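Local coordinates for protein Plm1 (Streptomyces sp. HK803, PDB 4HXY) that carries a ketoreductase domain that probably uses NADPH to reduce the beta-keto group of the growing polyketide in the first module of phoslactomycin biosynthesis, at residues 215-220 with 242-247; 189-194 with 268-273; 55-60 with 80-85. All blocks are in the same frame, centred on the assembly; numbering follows the deposited sequence. Where two conformers were deposited one is given.

Contact 1 (215-220 with 242-247). With NDP (NADPH dihydro-nicotinamide-adenine-dinucleotide phosphate), chain C.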
loop_
_atom_site.group_PDB
_atom_site.type_symbol
_atom_site.label_atom_id
_atom_site.label_comp_id
_atom_site.label_asym_id
_atom_site.label_seq_id
_atom_site.Cartn_x
_atom_site.Cartn_y
_atom_site.Cartn_z
ATOM N N ARG A 215 13.876 -25.189 -7.768
ATOM C CA ARG A 215 14.605 -24.083 -8.405
ATOM C C ARG A 215 14.283 -22.771 -7.720
ATOM O O ARG A 215 13.122 -22.496 -7.452
ATOM C CB ARG A 215 14.201 -23.916 -9.855
ATOM C CG ARG A 215 14.487 -25.070 -10.723
ATOM C CD ARG A 215 14.507 -24.601 -12.148
ATOM N NE ARG A 215 14.510 -25.749 -13.048
ATOM C CZ ARG A 215 14.571 -25.652 -14.364
ATOM N NH1 ARG A 215 14.643 -24.451 -14.942
ATOM N NH2 ARG A 215 14.561 -26.758 -15.094
ATOM N N ILE A 216 15.312 -21.972 -7.470
ATOM C CA ILE A 216 15.145 -20.637 -6.912
ATOM C C ILE A 216 15.688 -19.631 -7.921
ATOM O O ILE A 216 16.854 -19.705 -8.314
ATOM C CB ILE A 216 15.847 -20.508 -5.553
ATOM C CG1 ILE A 216 15.256 -21.508 -4.568
ATOM C CG2 ILE A 216 15.702 -19.076 -4.999
ATOM C CD1 ILE A 216 16.078 -21.684 -3.310
ATOM N N LEU A 217 14.822 -18.741 -8.385
ATOM C CA LEU A 217 15.190 -17.724 -9.369
ATOM C C LEU A 217 15.129 -16.345 -8.714
ATOM O O LEU A 217 14.082 -15.939 -8.184
ATOM C CB LEU A 217 14.257 -17.770 -10.564
ATOM C CG LEU A 217 14.261 -19.015 -11.468
ATOM C CD1 LEU A 217 13.628 -18.646 -12.784
ATOM C CD2 LEU A 217 15.665 -19.530 -11.710
ATOM N N LEU A 218 16.259 -15.642 -8.758
ATOM C CA LEU A 218 16.384 -14.309 -8.178
ATOM C C LEU A 218 16.336 -13.329 -9.338
ATOM O O LEU A 218 17.192 -13.366 -10.235
ATOM C CB LEU A 218 17.686 -14.155 -7.422
ATOM C CG LEU A 218 18.024 -15.176 -6.347
ATOM C CD1 LEU A 218 19.345 -14.775 -5.732
ATOM C CD2 LEU A 218 16.929 -15.309 -5.268
ATOM N N LEU A 219 15.313 -12.492 -9.362
ATOM C CA LEU A 219 15.095 -11.576 -10.495
ATOM C C LEU A 219 15.317 -10.128 -10.074
ATOM O O LEU A 219 14.772 -9.668 -9.070
ATOM C CB LEU A 219 13.668 -11.749 -11.024
ATOM C CG LEU A 219 13.251 -10.940 -12.255
ATOM C CD1 LEU A 219 12.174 -11.672 -13.050
ATOM C CD2 LEU A 219 12.739 -9.567 -11.821
ATOM N N SER A 220 16.109 -9.408 -10.866
ATOM C CA SER A 220 16.383 -7.983 -10.613
ATOM C C SER A 220 16.942 -7.434 -11.906
ATOM O O SER A 220 17.270 -8.206 -12.800
ATOM C CB SER A 220 17.333 -7.792 -9.458
ATOM O OG SER A 220 18.649 -8.259 -9.756
ATOM N N THR A 242 18.436 -25.827 -7.569
ATOM C CA THR A 242 19.232 -25.032 -8.467
ATOM C C THR A 242 18.863 -23.576 -8.213
ATOM O O THR A 242 17.787 -23.271 -7.706
ATOM C CB THR A 242 19.024 -25.425 -9.942
ATOM O OG1 THR A 242 17.732 -25.049 -10.384
ATOM C CG2 THR A 242 19.210 -26.938 -10.139
ATOM N N ALA A 243 19.777 -22.683 -8.507
ATOM C CA ALA A 243 19.512 -21.260 -8.310
ATOM C C ALA A 243 20.233 -20.464 -9.365
ATOM O O ALA A 243 21.339 -20.832 -9.797
ATOM C CB ALA A 243 19.955 -20.827 -6.970
ATOM N N GLU A 244 19.606 -19.368 -9.771
ATOM C CA GLU A 244 20.186 -18.483 -10.747
ATOM C C GLU A 244 19.666 -17.086 -10.476
ATOM O O GLU A 244 18.562 -16.926 -9.936
ATOM C CB GLU A 244 19.878 -18.961 -12.170
ATOM C CG GLU A 244 18.693 -18.386 -12.885
ATOM C CD GLU A 244 18.664 -18.769 -14.387
ATOM O OE1 GLU A 244 18.078 -19.826 -14.720
ATOM O OE2 GLU A 244 19.196 -17.995 -15.234
ATOM N N ALA A 245 20.463 -16.086 -10.832
ATOM C CA ALA A 245 19.979 -14.706 -10.834
ATOM C C ALA A 245 19.762 -14.310 -12.271
ATOM O O ALA A 245 20.649 -14.524 -13.129
ATOM C CB ALA A 245 20.942 -13.771 -10.130
ATOM N N VAL A 246 18.564 -13.835 -12.579
ATOM C CA VAL A 246 18.221 -13.433 -13.936
ATOM C C VAL A 246 18.106 -11.901 -13.973
ATOM O O VAL A 246 17.563 -11.295 -13.054
ATOM C CB VAL A 246 16.955 -14.128 -14.495
ATOM C CG1 VAL A 246 17.140 -15.681 -14.539
ATOM C CG2 VAL A 246 15.689 -13.769 -13.706
ATOM N N ALA A 247 18.653 -11.301 -15.033
ATOM C CA ALA A 247 18.652 -9.860 -15.208
ATOM C C ALA A 247 17.437 -9.482 -16.052
ATOM O O ALA A 247 17.435 -9.566 -17.290
ATOM C CB ALA A 247 19.986 -9.390 -15.845
HETATM P PA NDP C . 16.603 -3.364 -1.898
HETATM O O1A NDP C . 17.799 -3.997 -1.272
HETATM O O2A NDP C . 16.779 -2.059 -2.615
HETATM O O5B NDP C . 15.932 -4.404 -2.908
HETATM C C5B NDP C . 15.070 -3.949 -3.930
HETATM C C4B NDP C . 15.259 -4.833 -5.128
HETATM O O4B NDP C . 14.376 -4.451 -6.163
HETATM C C3B NDP C . 16.644 -4.739 -5.723
HETATM O O3B NDP C . 17.127 -6.084 -5.911
HETATM C C2B NDP C . 16.462 -4.046 -7.054
HETATM O O2B NDP C . 17.493 -4.554 -7.875
HETATM C C1B NDP C . 15.050 -4.508 -7.402
HETATM N N9A NDP C . 14.347 -3.738 -8.420
HETATM C C8A NDP C . 14.041 -2.395 -8.417
HETATM N N7A NDP C . 13.400 -2.090 -9.566
HETATM C C5A NDP C . 13.267 -3.241 -10.302
HETATM C C6A NDP C . 12.696 -3.533 -11.529
HETATM N N6A NDP C . 12.097 -2.639 -12.310
HETATM N N1A NDP C . 12.763 -4.838 -11.985
HETATM C C2A NDP C . 13.351 -5.835 -11.217
HETATM N N3A NDP C . 13.925 -5.558 -10.003
HETATM C C4A NDP C . 13.865 -4.272 -9.566
HETATM O O3 NDP C . 15.441 -3.124 -0.810
HETATM P PN NDP C . 14.962 -4.093 0.350
HETATM O O1N NDP C . 15.091 -3.330 1.612
HETATM O O2N NDP C . 15.537 -5.451 0.278
HETATM O O5D NDP C . 13.378 -4.138 0.143
HETATM C C5D NDP C . 12.775 -5.027 -0.761
HETATM C C4D NDP C . 11.269 -4.842 -0.678
HETATM O O4D NDP C . 10.838 -4.858 0.672
HETATM C C3D NDP C . 10.827 -3.514 -1.246
HETATM O O3D NDP C . 9.736 -3.715 -2.093
HETATM C C2D NDP C . 10.399 -2.697 -0.045
HETATM O O2D NDP C . 9.397 -1.747 -0.345
HETATM C C1D NDP C . 9.974 -3.772 0.933
HETATM N N1N NDP C . 10.148 -3.347 2.328
HETATM C C2N NDP C . 11.395 -3.224 2.872
HETATM C C3N NDP C . 11.602 -2.672 4.137
HETATM C C7N NDP C . 12.946 -2.612 4.753
HETATM O O7N NDP C . 12.978 -2.251 6.082
HETATM N N7N NDP C . 14.087 -2.833 4.119
HETATM C C4N NDP C . 10.407 -2.513 5.038
HETATM C C5N NDP C . 9.093 -2.685 4.351
HETATM C C6N NDP C . 9.013 -3.111 3.046
HETATM P P2B NDP C . 17.921 -3.885 -9.264
HETATM O O1X NDP C . 19.155 -4.651 -9.683
HETATM O O2X NDP C . 18.219 -2.390 -9.079
HETATM O O3X NDP C . 16.826 -3.997 -10.243
#

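Contact 2 (189-194 with 268-273). With NDP (NADPH dihydro-nicotinamide-adenine-dinucleotide phosphate), chain C.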
loop_
_atom_site.group_PDB
_atom_site.type_symbol
_atom_site.label_atom_id
_atom_site.label_comp_id
_atom_site.label_asym_id
_atom_site.label_seq_id
_atom_site.Cartn_x
_atom_site.Cartn_y
_atom_site.Cartn_z
ATOM N N THR A 189 9.432 -24.221 -8.858
ATOM C CA THR A 189 10.195 -23.006 -9.142
ATOM C C THR A 189 9.665 -21.829 -8.320
ATOM O O THR A 189 8.469 -21.498 -8.394
ATOM C CB THR A 189 10.132 -22.683 -10.626
ATOM O OG1 THR A 189 10.748 -23.771 -11.346
ATOM C CG2 THR A 189 10.854 -21.398 -10.954
ATOM N N VAL A 190 10.569 -21.228 -7.546
ATOM C CA VAL A 190 10.270 -20.079 -6.693
ATOM C C VAL A 190 10.927 -18.871 -7.344
ATOM O O VAL A 190 12.144 -18.870 -7.562
ATOM C CB VAL A 190 10.823 -20.295 -5.280
ATOM C CG1 VAL A 190 10.508 -19.111 -4.373
ATOM C CG2 VAL A 190 10.221 -21.554 -4.675
ATOM N N LEU A 191 10.116 -17.869 -7.686
ATOM C CA LEU A 191 10.586 -16.638 -8.318
ATOM C C LEU A 191 10.565 -15.516 -7.282
ATOM O O LEU A 191 9.520 -15.191 -6.749
ATOM C CB LEU A 191 9.707 -16.291 -9.518
ATOM C CG LEU A 191 9.981 -14.966 -10.228
ATOM C CD1 LEU A 191 11.378 -15.018 -10.854
ATOM C CD2 LEU A 191 8.889 -14.693 -11.270
ATOM N N ILE A 192 11.721 -14.924 -7.021
ATOM C CA ILE A 192 11.833 -13.864 -6.042
ATOM C C ILE A 192 12.250 -12.587 -6.771
ATOM O O ILE A 192 13.394 -12.453 -7.206
ATOM C CB ILE A 192 12.818 -14.221 -4.912
ATOM C CG1 ILE A 192 12.437 -15.552 -4.240
ATOM C CG2 ILE A 192 12.883 -13.076 -3.892
ATOM C CD1 ILE A 192 13.472 -16.091 -3.237
ATOM N N THR A 193 11.311 -11.668 -6.952
ATOM C CA THR A 193 11.643 -10.411 -7.629
ATOM C C THR A 193 12.324 -9.524 -6.593
ATOM O O THR A 193 12.029 -9.601 -5.402
ATOM C CB THR A 193 10.409 -9.709 -8.244
ATOM O OG1 THR A 193 9.636 -9.136 -7.179
ATOM C CG2 THR A 193 9.562 -10.691 -9.128
ATOM N N GLY A 194 13.269 -8.689 -7.032
ATOM C CA GLY A 194 14.182 -8.047 -6.111
ATOM C C GLY A 194 15.042 -9.047 -5.341
ATOM O O GLY A 194 15.473 -8.766 -4.234
ATOM N N ALA A 268 9.106 -26.931 -15.472
ATOM C CA ALA A 268 9.445 -26.334 -14.170
ATOM C C ALA A 268 8.752 -24.983 -14.029
ATOM O O ALA A 268 9.403 -23.969 -13.798
ATOM C CB ALA A 268 10.962 -26.176 -14.010
ATOM N N PRO A 269 7.424 -24.968 -14.175
ATOM C CA PRO A 269 6.686 -23.696 -14.137
ATOM C C PRO A 269 6.814 -22.992 -12.780
ATOM O O PRO A 269 6.945 -23.655 -11.756
ATOM C CB PRO A 269 5.241 -24.128 -14.396
ATOM C CG PRO A 269 5.183 -25.536 -13.924
ATOM C CD PRO A 269 6.505 -26.121 -14.263
ATOM N N VAL A 270 6.812 -21.657 -12.796
ATOM C CA VAL A 270 6.771 -20.858 -11.571
ATOM C C VAL A 270 5.559 -21.295 -10.778
ATOM O O VAL A 270 4.450 -21.319 -11.320
ATOM C CB VAL A 270 6.692 -19.325 -11.863
ATOM C CG1 VAL A 270 6.491 -18.523 -10.551
ATOM C CG2 VAL A 270 7.932 -18.866 -12.613
ATOM N N ARG A 271 5.792 -21.670 -9.516
ATOM C CA ARG A 271 4.731 -22.060 -8.574
ATOM C C ARG A 271 4.555 -21.084 -7.412
ATOM O O ARG A 271 3.482 -21.019 -6.839
ATOM C CB ARG A 271 4.992 -23.470 -8.013
ATOM C CG ARG A 271 5.117 -24.568 -9.084
ATOM C CD ARG A 271 3.890 -24.624 -9.969
ATOM N NE ARG A 271 2.682 -24.891 -9.178
ATOM C CZ ARG A 271 1.483 -24.356 -9.402
ATOM N NH1 ARG A 271 1.285 -23.489 -10.394
ATOM N NH2 ARG A 271 0.471 -24.683 -8.611
ATOM N N THR A 272 5.602 -20.333 -7.071
ATOM C CA THR A 272 5.546 -19.338 -5.992
ATOM C C THR A 272 6.211 -18.067 -6.481
ATOM O O THR A 272 7.256 -18.109 -7.147
ATOM C CB THR A 272 6.232 -19.833 -4.698
ATOM O OG1 THR A 272 5.448 -20.870 -4.100
ATOM C CG2 THR A 272 6.429 -18.692 -3.670
ATOM N N VAL A 273 5.585 -16.941 -6.163
ATOM C CA VAL A 273 6.187 -15.637 -6.375
ATOM C C VAL A 273 6.319 -14.919 -5.044
ATOM O O VAL A 273 5.361 -14.848 -4.277
ATOM C CB VAL A 273 5.324 -14.778 -7.283
ATOM C CG1 VAL A 273 5.854 -13.343 -7.284
ATOM C CG2 VAL A 273 5.298 -15.362 -8.694
HETATM P PA NDP C . 16.603 -3.364 -1.898
HETATM O O1A NDP C . 17.799 -3.997 -1.272
HETATM O O2A NDP C . 16.779 -2.059 -2.615
HETATM O O5B NDP C . 15.932 -4.404 -2.908
HETATM C C5B NDP C . 15.070 -3.949 -3.930
HETATM C C4B NDP C . 15.259 -4.833 -5.128
HETATM O O4B NDP C . 14.376 -4.451 -6.163
HETATM C C3B NDP C . 16.644 -4.739 -5.723
HETATM O O3B NDP C . 17.127 -6.084 -5.911
HETATM C C2B NDP C . 16.462 -4.046 -7.054
HETATM O O2B NDP C . 17.493 -4.554 -7.875
HETATM C C1B NDP C . 15.050 -4.508 -7.402
HETATM N N9A NDP C . 14.347 -3.738 -8.420
HETATM C C8A NDP C . 14.041 -2.395 -8.417
HETATM N N7A NDP C . 13.400 -2.090 -9.566
HETATM C C5A NDP C . 13.267 -3.241 -10.302
HETATM C C6A NDP C . 12.696 -3.533 -11.529
HETATM N N6A NDP C . 12.097 -2.639 -12.310
HETATM N N1A NDP C . 12.763 -4.838 -11.985
HETATM C C2A NDP C . 13.351 -5.835 -11.217
HETATM N N3A NDP C . 13.925 -5.558 -10.003
HETATM C C4A NDP C . 13.865 -4.272 -9.566
HETATM O O3 NDP C . 15.441 -3.124 -0.810
HETATM P PN NDP C . 14.962 -4.093 0.350
HETATM O O1N NDP C . 15.091 -3.330 1.612
HETATM O O2N NDP C . 15.537 -5.451 0.278
HETATM O O5D NDP C . 13.378 -4.138 0.143
HETATM C C5D NDP C . 12.775 -5.027 -0.761
HETATM C C4D NDP C . 11.269 -4.842 -0.678
HETATM O O4D NDP C . 10.838 -4.858 0.672
HETATM C C3D NDP C . 10.827 -3.514 -1.246
HETATM O O3D NDP C . 9.736 -3.715 -2.093
HETATM C C2D NDP C . 10.399 -2.697 -0.045
HETATM O O2D NDP C . 9.397 -1.747 -0.345
HETATM C C1D NDP C . 9.974 -3.772 0.933
HETATM N N1N NDP C . 10.148 -3.347 2.328
HETATM C C2N NDP C . 11.395 -3.224 2.872
HETATM C C3N NDP C . 11.602 -2.672 4.137
HETATM C C7N NDP C . 12.946 -2.612 4.753
HETATM O O7N NDP C . 12.978 -2.251 6.082
HETATM N N7N NDP C . 14.087 -2.833 4.119
HETATM C C4N NDP C . 10.407 -2.513 5.038
HETATM C C5N NDP C . 9.093 -2.685 4.351
HETATM C C6N NDP C . 9.013 -3.111 3.046
HETATM P P2B NDP C . 17.921 -3.885 -9.264
HETATM O O1X NDP C . 19.155 -4.651 -9.683
HETATM O O2X NDP C . 18.219 -2.390 -9.079
HETATM O O3X NDP C . 16.826 -3.997 -10.243
HETATM O O HOH W 1 7.602 -26.099 -10.888
#

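Contact 3 (55-60 with 80-85)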
loop_
_atom_site.group_PDB
_atom_site.type_symbol
_atom_site.label_atom_id
_atom_site.label_comp_id
_atom_site.label_asym_id
_atom_site.label_seq_id
_atom_site.Cartn_x
_atom_site.Cartn_y
_atom_site.Cartn_z
ATOM N N THR A 55 -9.451 34.225 -5.129
ATOM C CA THR A 55 -10.528 33.840 -4.211
ATOM C C THR A 55 -10.175 32.521 -3.504
ATOM O O THR A 55 -9.662 31.595 -4.142
ATOM C CB THR A 55 -11.859 33.679 -4.954
ATOM O OG1 THR A 55 -12.274 34.949 -5.476
ATOM C CG2 THR A 55 -12.947 33.142 -4.013
ATOM N N ALA A 56 -10.425 32.450 -2.197
ATOM C CA ALA A 56 -10.229 31.206 -1.434
ATOM C C ALA A 56 -11.536 30.397 -1.379
ATOM O O ALA A 56 -12.490 30.801 -0.723
ATOM C CB ALA A 56 -9.722 31.520 -0.015
ATOM N N PRO A 57 -11.588 29.234 -2.059
ATOM C CA PRO A 57 -12.806 28.457 -1.910
ATOM C C PRO A 57 -12.978 27.967 -0.484
ATOM O O PRO A 57 -11.997 27.812 0.250
ATOM C CB PRO A 57 -12.608 27.270 -2.878
ATOM C CG PRO A 57 -11.177 27.236 -3.161
ATOM C CD PRO A 57 -10.667 28.635 -3.043
ATOM N N ASP A 58 -14.227 27.722 -0.111
ATOM C CA ASP A 58 -14.583 27.253 1.230
ATOM C C ASP A 58 -14.149 25.803 1.437
ATOM O O ASP A 58 -13.981 25.350 2.565
ATOM C CB ASP A 58 -16.093 27.401 1.453
ATOM C CG ASP A 58 -16.542 28.873 1.422
ATOM O OD1 ASP A 58 -15.832 29.679 2.048
ATOM O OD2 ASP A 58 -17.552 29.214 0.766
ATOM N N GLY A 59 -13.978 25.081 0.326
ATOM C CA GLY A 59 -13.509 23.704 0.359
ATOM C C GLY A 59 -13.091 23.237 -1.029
ATOM O O GLY A 59 -13.396 23.885 -2.022
ATOM N N VAL A 60 -12.385 22.104 -1.087
ATOM C CA VAL A 60 -11.963 21.491 -2.345
ATOM C C VAL A 60 -12.409 20.037 -2.337
ATOM O O VAL A 60 -12.194 19.327 -1.352
ATOM C CB VAL A 60 -10.433 21.581 -2.556
ATOM C CG1 VAL A 60 -10.028 20.959 -3.888
ATOM C CG2 VAL A 60 -9.963 23.072 -2.482
ATOM N N HIS A 80 -1.979 28.390 -3.008
ATOM C CA HIS A 80 -3.191 29.187 -2.995
ATOM C C HIS A 80 -4.001 28.851 -1.770
ATOM O O HIS A 80 -4.114 27.693 -1.422
ATOM C CB HIS A 80 -4.026 28.935 -4.240
ATOM C CG HIS A 80 -3.291 29.179 -5.513
ATOM N ND1 HIS A 80 -2.823 30.421 -5.874
ATOM C CD2 HIS A 80 -2.950 28.342 -6.517
ATOM C CE1 HIS A 80 -2.217 30.337 -7.041
ATOM N NE2 HIS A 80 -2.284 29.088 -7.455
ATOM N N PRO A 81 -4.559 29.852 -1.097
ATOM C CA PRO A 81 -5.404 29.547 0.041
ATOM C C PRO A 81 -6.702 28.862 -0.375
ATOM O O PRO A 81 -7.362 29.298 -1.314
ATOM C CB PRO A 81 -5.694 30.931 0.660
ATOM C CG PRO A 81 -4.661 31.798 0.161
ATOM C CD PRO A 81 -4.266 31.292 -1.190
ATOM N N THR A 82 -7.030 27.765 0.305
ATOM C CA THR A 82 -8.325 27.134 0.160
ATOM C C THR A 82 -8.741 26.562 1.497
ATOM O O THR A 82 -7.928 26.375 2.394
ATOM C CB THR A 82 -8.306 25.945 -0.840
ATOM O OG1 THR A 82 -7.585 24.856 -0.261
ATOM C CG2 THR A 82 -7.661 26.341 -2.178
ATOM N N GLY A 83 -10.015 26.240 1.607
ATOM C CA GLY A 83 -10.478 25.451 2.721
ATOM C C GLY A 83 -9.996 24.013 2.617
ATOM O O GLY A 83 -9.154 23.687 1.762
ATOM N N PRO A 84 -10.544 23.137 3.471
ATOM C CA PRO A 84 -10.119 21.737 3.515
ATOM C C PRO A 84 -10.242 21.011 2.168
ATOM O O PRO A 84 -11.222 21.200 1.449
ATOM C CB PRO A 84 -11.081 21.109 4.529
ATOM C CG PRO A 84 -11.665 22.245 5.307
ATOM C CD PRO A 84 -11.665 23.415 4.390
ATOM N N VAL A 85 -9.246 20.186 1.870
ATOM C CA VAL A 85 -9.189 19.401 0.654
ATOM C C VAL A 85 -9.641 17.985 0.955
ATOM O O VAL A 85 -8.993 17.255 1.719
ATOM C CB VAL A 85 -7.768 19.353 0.100
ATOM C CG1 VAL A 85 -7.701 18.493 -1.147
ATOM C CG2 VAL A 85 -7.277 20.786 -0.193
#

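Contact 1 (215-220 with 242-247)
Thr242 opens the parallel pairing of strand 242-247 with strand 215-220: its carbonyl O takes the amide N of Ile216 at 2.8 Å, and its side chain runs alongside that of Arg215, pointing the same way. With chi1 at 70°, OG1 stands between backbone N and carbonyl carbon, which brings it to 3.3 Å from Arg215 CG, a contact with the aliphatic shaft; the guanidinium itself is bound to Glu266. Ala243 turns to the other face, beside Ile216. Glu244 bonds through its backbone to the residues flanking its partner Leu217, N to Ile216 O and O to Leu218 N, the latter bond nearly straight at 175°. Its side chain keeps beside that of Leu217 in a shared direction, and CG meets Leu217 CD2 at 3.4 Å. Ala245 CB lies 4.3 Å from Leu218 CB, on the face they share with Ala243 and Ile216. Val246 crosses Leu219 at a slant, CG2 resting 3.9 Å from Leu219 CB, while its N and O bind Leu218 O and Ser220 N. At Ala247 the ladder ends near the cofactor: Ser220 CA lies 3.5 Å from N3A of the NADPH adenine. Helix 253-265 packs over Arg215, Leu217 and Leu219. Strands 215-220 and 242-247, joined by helix 229-237 over Ile216 and Leu218, form a beta-alpha-beta unit of the Rossmann fold; strand 189-193 pairs with the other edge of strand 215-220.

Contact 2 (189-194 with 268-273)
Thr189 meets Ala268, in the loop leading into strand 270-275, with its hydroxyl. At chi1 -62° OG1 sits beside the backbone N and opposite the carbonyl carbon, and from there it donates to Ala268 O at 2.8 Å. The approach is from above the carbonyl plane, 53° out of it, rather than along a lone pair. CG2, the other branch, lies 4.2 Å from Val270 CA, and Thr189 CB approaches Pro269 O. A water accepts a weak bond from Thr189 N and donates to Pro269 O, a second link to the same loop. Replacing Thr189 by a valine would probably leave Ala268 O without its hydroxyl donor and set the loop before Val270 freer to shift.

Further along, a beta bulge slips the register by one residue: Thr189 O receives Arg271 N at 2.9 Å and, weakly, Thr272 N, before regular pairing resumes with Leu191 N on Thr272 O, straight to 179°. Val190 and Thr272 then lie side by side on one face, CG1 to CG2 at 4.2 Å. On the other face Leu191 CB rests against Val270 CG1 at 4.0 Å, and Leu307 of helix 290-310 packs on Leu191 and Val273. Past the strand, Gly194 brings its CA to 3.5 Å from C4B of the NADPH adenosine ribose; a CB here would come very close to that ribose, and the positive phi by itself favours glycine. A central parallel strand ending in a glycine-rich turn at the dinucleotide is characteristic of the Rossmann fold of short-chain dehydrogenases/reductases.

Contact 3 (55-60 with 80-85)
Val60 and Val85 form a parallel bridge between strands 59-63 and 85-90, which helix 67-77 connects, in what is probably the structural subdomain of the ketoreductase, a truncated Rossmann fold as in other modular polyketide synthase ketoreductases. Their side chains share one face of the sheet, Val60 CB against Val85 CG2 at 4.0 Å. Val60 N bonds to Pro84 O at 2.9 Å.

Before the strands become regular, Thr82 fills the angle between Val60 and Pro57. Val60 CG2, opposite the carbonyl carbon and beside its own N, touches Thr82 CB at 3.7 Å, and the methyl CG2 of Thr82 crosses obliquely at CG and CD of the Pro57 ring, 3.8 Å from CG. Pro57 O accepts Gly83 N at 2.9 Å, which pins the incoming loop to the residues ahead of Gly59. Gly83 lies so close to Asp58 O that a side chain at this position would run into that carbonyl. Farther out, Ala56 CB and Pro81 CB meet at 4.1 Å, where both residues are exposed to solvent.

A second shell positions these residues. Leu29 of strand 28-32 packs on Pro57 and Val60, Trp51 touches Pro57 and Thr82, and Asp58 is held by Asn27. Arg124 bonds to the hydroxyl of Thr82, which also donates to the next residue: with chi1 at 71°, Thr82 OG1 bonds to Gly83 O at 2.8 Å, in the carbonyl plane and on a lone pair.

Contacts 1 and 2 pair parallel strands; contact 3 is mainly loop, with a single parallel bridge at its end. Contacts 1 and 2 share a sheet: strands 215-220 and 189-193 are neighbours, tied by Leu217 N to Val190 O and by Ile192 N to Leu217 O. Contact 2 is the more buried and has a bulge and a hydroxyl bond; contact 1 is a regular ladder, largely apolar and buried in the middle of strand 215-220, more exposed on strand 242-247. Both reach NADPH. Contact 3, centred about 52 Å from contact 1 and 49 Å from contact 2 on the opposite side of the chain's centre, is partly buried, its valines and threonine packing inside and its Ala56/Pro81 end exposed.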